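Local atomic coordinates of structure-specific endonuclease subunit SLX4 (PDB entry 6SEI), a protein that probably serves as the regulatory subunit of the SLX1-SLX4 structure-specific endonuclease, which cuts branched DNA during repair and recombination. Residues B[80-83]-B[84-88]; B[16-19]-B[20-24]. All coordinates share one frame; numbering follows the deposited sequence.

Contact 1: B[80-83]-B[84-88]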
ATOM      1  N   LYS B  80     -27.271  25.703  14.544  1.00 32.46           N
ATOM      2  CA  LYS B  80     -26.916  24.866  13.403  1.00 31.48           C
ATOM      3  C   LYS B  80     -25.849  23.846  13.783  1.00 30.00           C
ATOM      4  O   LYS B  80     -25.954  22.665  13.433  1.00 29.30           O
ATOM      5  CB  LYS B  80     -26.440  25.730  12.233  1.00 32.22           C
ATOM      6  CG  LYS B  80     -26.180  24.930  10.968  1.00 32.01           C
ATOM      7  CD  LYS B  80     -25.419  25.725   9.922  1.00 32.25           C
ATOM      8  CE  LYS B  80     -24.851  24.797   8.853  1.00 31.62           C
ATOM      9  NZ  LYS B  80     -23.708  25.403   8.120  1.00 31.78           N
ATOM     10  N   LYS B  81     -24.807  24.290  14.494  1.00 29.69           N
ATOM     11  CA  LYS B  81     -23.813  23.360  15.021  1.00 29.20           C
ATOM     12  C   LYS B  81     -24.473  22.254  15.836  1.00 28.31           C
ATOM     13  O   LYS B  81     -24.141  21.074  15.686  1.00 28.36           O
ATOM     14  CB  LYS B  81     -22.796  24.107  15.883  1.00 30.28           C
ATOM     15  CG  LYS B  81     -21.752  24.898  15.117  1.00 31.79           C
ATOM     16  CD  LYS B  81     -20.742  25.509  16.084  1.00 33.52           C
ATOM     17  CE  LYS B  81     -19.551  26.109  15.352  1.00 35.29           C
ATOM     18  NZ  LYS B  81     -18.493  26.578  16.295  1.00 37.24           N
ATOM     19  N   TRP B  82     -25.422  22.628  16.701  1.00 27.42           N
ATOM     20  CA  TRP B  82     -26.082  21.651  17.564  1.00 26.00           C
ATOM     21  C   TRP B  82     -26.816  20.600  16.745  1.00 25.46           C
ATOM     22  O   TRP B  82     -26.699  19.398  17.010  1.00 25.18           O
ATOM     23  CB  TRP B  82     -27.049  22.359  18.515  1.00 25.80           C
ATOM     24  CG  TRP B  82     -27.756  21.426  19.462  1.00 25.46           C
ATOM     25  CD1 TRP B  82     -27.309  21.001  20.683  1.00 25.49           C
ATOM     26  CD2 TRP B  82     -29.034  20.799  19.263  1.00 25.02           C
ATOM     27  NE1 TRP B  82     -28.228  20.150  21.254  1.00 25.02           N
ATOM     28  CE2 TRP B  82     -29.293  20.010  20.403  1.00 24.77           C
ATOM     29  CE3 TRP B  82     -29.980  20.829  18.233  1.00 24.78           C
ATOM     30  CZ2 TRP B  82     -30.459  19.262  20.541  1.00 24.36           C
ATOM     31  CZ3 TRP B  82     -31.136  20.084  18.372  1.00 24.34           C
ATOM     32  CH2 TRP B  82     -31.366  19.312  19.518  1.00 24.20           C
ATOM     33  N   CYS B  83     -27.577  21.036  15.738  1.00 25.29           N
ATOM     34  CA  CYS B  83     -28.329  20.095  14.914  1.00 24.77           C
ATOM     35  C   CYS B  83     -27.398  19.117  14.213  1.00 24.49           C
ATOM     36  O   CYS B  83     -27.637  17.903  14.209  1.00 24.24           O
ATOM     37  CB  CYS B  83     -29.166  20.850  13.883  1.00 25.01           C
ATOM     38  SG  CYS B  83     -30.570  21.747  14.560  1.00 25.27           S
ATOM     39  N   GLU B  84     -26.323  19.632  13.612  1.00 24.34           N
ATOM     40  CA  GLU B  84     -25.393  18.766  12.899  1.00 23.81           C
ATOM     41  C   GLU B  84     -24.717  17.787  13.846  1.00 23.24           C
ATOM     42  O   GLU B  84     -24.470  16.632  13.483  1.00 22.84           O
ATOM     43  CB  GLU B  84     -24.362  19.610  12.163  1.00 24.34           C
ATOM     44  CG  GLU B  84     -24.984  20.581  11.190  1.00 24.91           C
ATOM     45  CD  GLU B  84     -23.992  21.090  10.178  1.00 25.60           C
ATOM     46  OE1 GLU B  84     -22.792  21.177  10.522  1.00 25.60           O
ATOM     47  OE2 GLU B  84     -24.410  21.394   9.039  1.00 26.06           O
ATOM     48  N   SER B  85     -24.416  18.225  15.069  1.00 23.25           N
ATOM     49  CA  SER B  85     -23.884  17.300  16.059  1.00 22.93           C
ATOM     50  C   SER B  85     -24.893  16.225  16.443  1.00 23.16           C
ATOM     51  O   SER B  85     -24.486  15.146  16.886  1.00 23.37           O
ATOM     52  CB  SER B  85     -23.415  18.068  17.301  1.00 22.47           C
ATOM     53  OG  SER B  85     -24.493  18.398  18.156  1.00 22.10           O
ATOM     54  N   LYS B  86     -26.191  16.478  16.253  1.00 23.24           N
ATOM     55  CA  LYS B  86     -27.248  15.552  16.651  1.00 23.05           C
ATOM     56  C   LYS B  86     -27.818  14.744  15.491  1.00 23.07           C
ATOM     57  O   LYS B  86     -28.797  14.016  15.693  1.00 23.29           O
ATOM     58  CB  LYS B  86     -28.397  16.310  17.327  1.00 20.18           C
ATOM     59  CG  LYS B  86     -28.031  17.033  18.604  1.00 20.41           C
ATOM     60  CD  LYS B  86     -27.539  16.077  19.664  1.00 20.12           C
ATOM     61  CE  LYS B  86     -27.358  16.795  20.982  1.00 20.39           C
ATOM     62  NZ  LYS B  86     -26.252  16.194  21.774  1.00 23.57           N
ATOM     63  N   SER B  87     -27.245  14.859  14.293  1.00 22.84           N
ATOM     64  CA  SER B  87     -27.784  14.303  13.052  1.00 22.81           C
ATOM     65  C   SER B  87     -29.145  14.882  12.691  1.00 23.69           C
ATOM     66  O   SER B  87     -29.815  14.365  11.787  1.00 24.09           O
ATOM     67  CB  SER B  87     -27.868  12.770  13.095  1.00 22.00           C
ATOM     68  OG  SER B  87     -26.715  12.186  12.517  1.00 22.04           O
ATOM     69  N   VAL B  88     -29.568  15.943  13.370  1.00 24.29           N
ATOM     70  CA  VAL B  88     -30.832  16.600  13.064  1.00 24.95           C
ATOM     71  C   VAL B  88     -30.646  17.440  11.805  1.00 26.09           C
ATOM     72  O   VAL B  88     -29.807  18.346  11.763  1.00 26.88           O
ATOM     73  CB  VAL B  88     -31.315  17.452  14.245  1.00 20.67           C
ATOM     74  CG1 VAL B  88     -32.594  18.182  13.884  1.00 21.11           C
ATOM     75  CG2 VAL B  88     -31.534  16.573  15.468  1.00 20.27           C
TER

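Contact 2: B[16-19]-B[20-24]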
ATOM      1  N   GLN B  16     -19.149  25.161  24.755  1.00 70.78           N
ATOM      2  CA  GLN B  16     -20.013  24.758  23.652  1.00 62.46           C
ATOM      3  C   GLN B  16     -20.691  23.425  23.941  1.00 58.53           C
ATOM      4  O   GLN B  16     -21.772  23.151  23.408  1.00 56.15           O
ATOM      5  CB  GLN B  16     -19.206  24.681  22.357  1.00 60.68           C
ATOM      6  CG  GLN B  16     -20.054  24.644  21.099  1.00 57.47           C
ATOM      7  CD  GLN B  16     -19.494  23.709  20.048  1.00 59.11           C
ATOM      8  OE1 GLN B  16     -19.396  22.502  20.266  1.00 60.26           O
ATOM      9  NE2 GLN B  16     -19.128  24.260  18.897  1.00 59.91           N
ATOM     10  N   VAL B  17     -20.076  22.588  24.778  1.00 56.75           N
ATOM     11  CA  VAL B  17     -20.729  21.357  25.210  1.00 52.10           C
ATOM     12  C   VAL B  17     -21.827  21.667  26.220  1.00 46.97           C
ATOM     13  O   VAL B  17     -22.915  21.080  26.174  1.00 44.80           O
ATOM     14  CB  VAL B  17     -19.689  20.375  25.780  1.00 53.46           C
ATOM     15  CG1 VAL B  17     -20.372  19.281  26.588  1.00 38.93           C
ATOM     16  CG2 VAL B  17     -18.863  19.771  24.659  1.00 53.55           C
ATOM     17  N   SER B  18     -21.566  22.601  27.139  1.00 44.99           N
ATOM     18  CA  SER B  18     -22.576  22.965  28.128  1.00 41.66           C
ATOM     19  C   SER B  18     -23.725  23.735  27.489  1.00 38.73           C
ATOM     20  O   SER B  18     -24.883  23.581  27.894  1.00 37.01           O
ATOM     21  CB  SER B  18     -21.939  23.781  29.252  1.00 42.38           C
ATOM     22  OG  SER B  18     -22.824  23.902  30.353  1.00 41.16           O
ATOM     23  N   LEU B  19     -23.426  24.575  26.495  1.00 38.63           N
ATOM     24  CA  LEU B  19     -24.491  25.264  25.774  1.00 36.51           C
ATOM     25  C   LEU B  19     -25.406  24.270  25.072  1.00 34.81           C
ATOM     26  O   LEU B  19     -26.633  24.429  25.073  1.00 33.38           O
ATOM     27  CB  LEU B  19     -23.901  26.244  24.763  1.00 30.51           C
ATOM     28  CG  LEU B  19     -24.932  26.912  23.849  1.00 28.56           C
ATOM     29  CD1 LEU B  19     -25.741  27.937  24.620  1.00 27.92           C
ATOM     30  CD2 LEU B  19     -24.270  27.548  22.636  1.00 31.98           C
ATOM     31  N   PHE B  20     -24.825  23.230  24.471  1.00 34.96           N
ATOM     32  CA  PHE B  20     -25.624  22.249  23.750  1.00 33.09           C
ATOM     33  C   PHE B  20     -26.480  21.418  24.698  1.00 32.56           C
ATOM     34  O   PHE B  20     -27.536  20.918  24.297  1.00 31.07           O
ATOM     35  CB  PHE B  20     -24.713  21.347  22.913  1.00 33.90           C
ATOM     36  CG  PHE B  20     -24.172  22.007  21.667  1.00 33.75           C
ATOM     37  CD1 PHE B  20     -24.312  23.373  21.463  1.00 33.17           C
ATOM     38  CD2 PHE B  20     -23.523  21.259  20.700  1.00 30.09           C
ATOM     39  CE1 PHE B  20     -23.813  23.976  20.322  1.00 33.41           C
ATOM     40  CE2 PHE B  20     -23.023  21.857  19.555  1.00 31.77           C
ATOM     41  CZ  PHE B  20     -23.170  23.218  19.367  1.00 29.60           C
ATOM     42  N   ARG B  21     -26.045  21.260  25.951  1.00 34.15           N
ATOM     43  CA  ARG B  21     -26.867  20.560  26.934  1.00 33.86           C
ATOM     44  C   ARG B  21     -28.097  21.379  27.301  1.00 31.49           C
ATOM     45  O   ARG B  21     -29.172  20.818  27.546  1.00 30.49           O
ATOM     46  CB  ARG B  21     -26.045  20.243  28.184  1.00 36.53           C
ATOM     47  CG  ARG B  21     -25.189  18.993  28.070  1.00 39.26           C
ATOM     48  CD  ARG B  21     -24.711  18.526  29.440  1.00 42.22           C
ATOM     49  NE  ARG B  21     -23.300  18.831  29.671  1.00 45.87           N
ATOM     50  CZ  ARG B  21     -22.325  17.926  29.658  1.00 49.57           C
ATOM     51  NH1 ARG B  21     -21.069  18.293  29.879  1.00 52.08           N
ATOM     52  NH2 ARG B  21     -22.608  16.651  29.422  1.00 50.49           N
ATOM     53  N   TYR B  22     -27.957  22.709  27.342  1.00 31.21           N
ATOM     54  CA  TYR B  22     -29.106  23.572  27.600  1.00 29.01           C
ATOM     55  C   TYR B  22     -30.089  23.547  26.436  1.00 27.28           C
ATOM     56  O   TYR B  22     -31.306  23.581  26.647  1.00 25.93           O
ATOM     57  CB  TYR B  22     -28.643  25.002  27.869  1.00 29.12           C
ATOM     58  CG  TYR B  22     -28.154  25.250  29.278  1.00 30.38           C
ATOM     59  CD1 TYR B  22     -29.002  25.096  30.366  1.00 29.82           C
ATOM     60  CD2 TYR B  22     -26.847  25.647  29.515  1.00 32.53           C
ATOM     61  CE1 TYR B  22     -28.555  25.326  31.655  1.00 27.81           C
ATOM     62  CE2 TYR B  22     -26.391  25.880  30.799  1.00 33.92           C
ATOM     63  CZ  TYR B  22     -27.248  25.719  31.865  1.00 33.00           C
ATOM     64  OH  TYR B  22     -26.792  25.950  33.142  1.00 34.22           O
ATOM     65  N   ILE B  23     -29.583  23.503  25.201  1.00 27.73           N
ATOM     66  CA  ILE B  23     -30.471  23.424  24.047  1.00 27.01           C
ATOM     67  C   ILE B  23     -31.192  22.083  24.024  1.00 27.74           C
ATOM     68  O   ILE B  23     -32.404  22.016  23.780  1.00 27.05           O
ATOM     69  CB  ILE B  23     -29.690  23.660  22.741  1.00 27.08           C
ATOM     70  CG1 ILE B  23     -28.977  25.010  22.770  1.00 27.53           C
ATOM     71  CG2 ILE B  23     -30.621  23.582  21.542  1.00 25.55           C
ATOM     72  CD1 ILE B  23     -28.008  25.191  21.631  1.00 23.36           C
ATOM     73  N   THR B  24     -30.459  20.996  24.270  1.00 29.22           N
ATOM     74  CA  THR B  24     -31.074  19.674  24.304  1.00 29.24           C
ATOM     75  C   THR B  24     -32.201  19.626  25.324  1.00 28.82           C
ATOM     76  O   THR B  24     -33.335  19.260  24.996  1.00 28.07           O
ATOM     77  CB  THR B  24     -30.016  18.614  24.615  1.00 30.93           C
ATOM     78  OG1 THR B  24     -28.927  18.750  23.693  1.00 31.86           O
ATOM     79  CG2 THR B  24     -30.603  17.213  24.497  1.00 31.05           C
TER

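Contact 1: B[80-83]-B[84-88]
Ser85 OG donates to Trp82 O at 2.7 Å, its hydroxyl folded back over the helix by a chi1 of 80° that sets OG between the backbone N and the carbonyl carbon. Cys83 O is gripped twice: Val88 N lies 2.9 Å from Cys83 O, and Lys86 N reaches the same oxygen from the opposite face of its plane. The bond from Val88, with Ser87 at positive phi and a weak Ser87 N to Glu84 O bond, forms the Schellman motif that ends helix 76-85 of the Slx4 endonuclease domain. Around this C-terminus, Lys86 lays CG over the centre of one Trp82 face, 3.8 Å from the centroid of the six-membered ring, a CH-pi contact; the bend at chi2 (-61°) keeps CE near Trp82 NE1. Trp82 NE1 is hydrogen-bonded to Thr24 OG1, and an alanine here would probably leave that hydroxyl without its indole partner and the Lys86 chain without its platform. Val88 CB packs against Cys83 CB at 4.0 Å. Farther back, Lys80 NZ and Glu84 OE2, 4.2 Å apart, are opposite charges beyond salt-bridge range; Lys80 NZ and Glu84 OE1 are hydrogen-bonded to the backbone of another protein's chain.

Contact 2: B[16-19]-B[20-24]
Gln16 stacks its side-chain amide against the Phe20 ring, the two planes only 6° apart but the amide displaced past the CZ-CE2 rim. Gln16 CD lies 3.8 Å from Phe20 CZ, and OE1 from the same amide rests near CE2. Gln16 CG adds a CH-pi contact over the face, 4.2 Å from the ring centroid; it stands anti to the backbone N (chi1 -164°), and the bend at chi2 then turns the amide along the ring. Gln16 is poorly ordered, so the details of this overlap are less certain. The Gln16 carbonyl oxygen also sits over that ring, offset toward its rim, while accepting the helical bond from Phe20 N.

One residue on, Val17 CG1 sits over a face of the Arg21 guanidinium, 3.5 Å from Arg21 NH1, an apolar cover for a flat cation on the exposed side of the helix. Tyr22 brings CD2 to 3.3 Å from Ser18 O, the oxygen that accepts from Tyr22 N. Leu19 CG meets Ile23 CD1 at 4.2 Å, and Leu19 CD2 also touches Phe20 CE1. Thr24 turns its hydroxyl back along the helix, Thr24 OG1 donating to Phe20 O at 2.6 Å; Thr24 N reaches that oxygen from the opposite face of its plane.

These contacts, mostly i to i+4, sort round helix 12-29 by neighbour. Gln16, Phe20, Ile23 and Thr24 turn to helix 76-85 and the residues just after it, where Gln16 touches Lys81 and Phe20 meets Trp82 edge-to-face. Ile23 also reaches Val74, and Leu19 and Tyr22 adjoin Tyr70, in the loop between helices 53-67 and 76-85.

How the contacts relate
Both are local contacts, on helices that pack on each other: contact 2 lies wholly inside helix 12-29, while contact 1 runs from the last turn of helix 76-85 into the residues that follow. Contact 1 is partly buried, whereas contact 2 is mainly a surface contact in which Ile23 alone is buried. Their chemistry differs accordingly. Contact 2 keeps a regular helical bond pattern beneath stacked and apolar side chains; contact 1 ends its helix in a Schellman motif and faces the chain of another protein. The two join along the interface of their helices, where Lys81 CB packs 3.6 Å from Phe20 CZ.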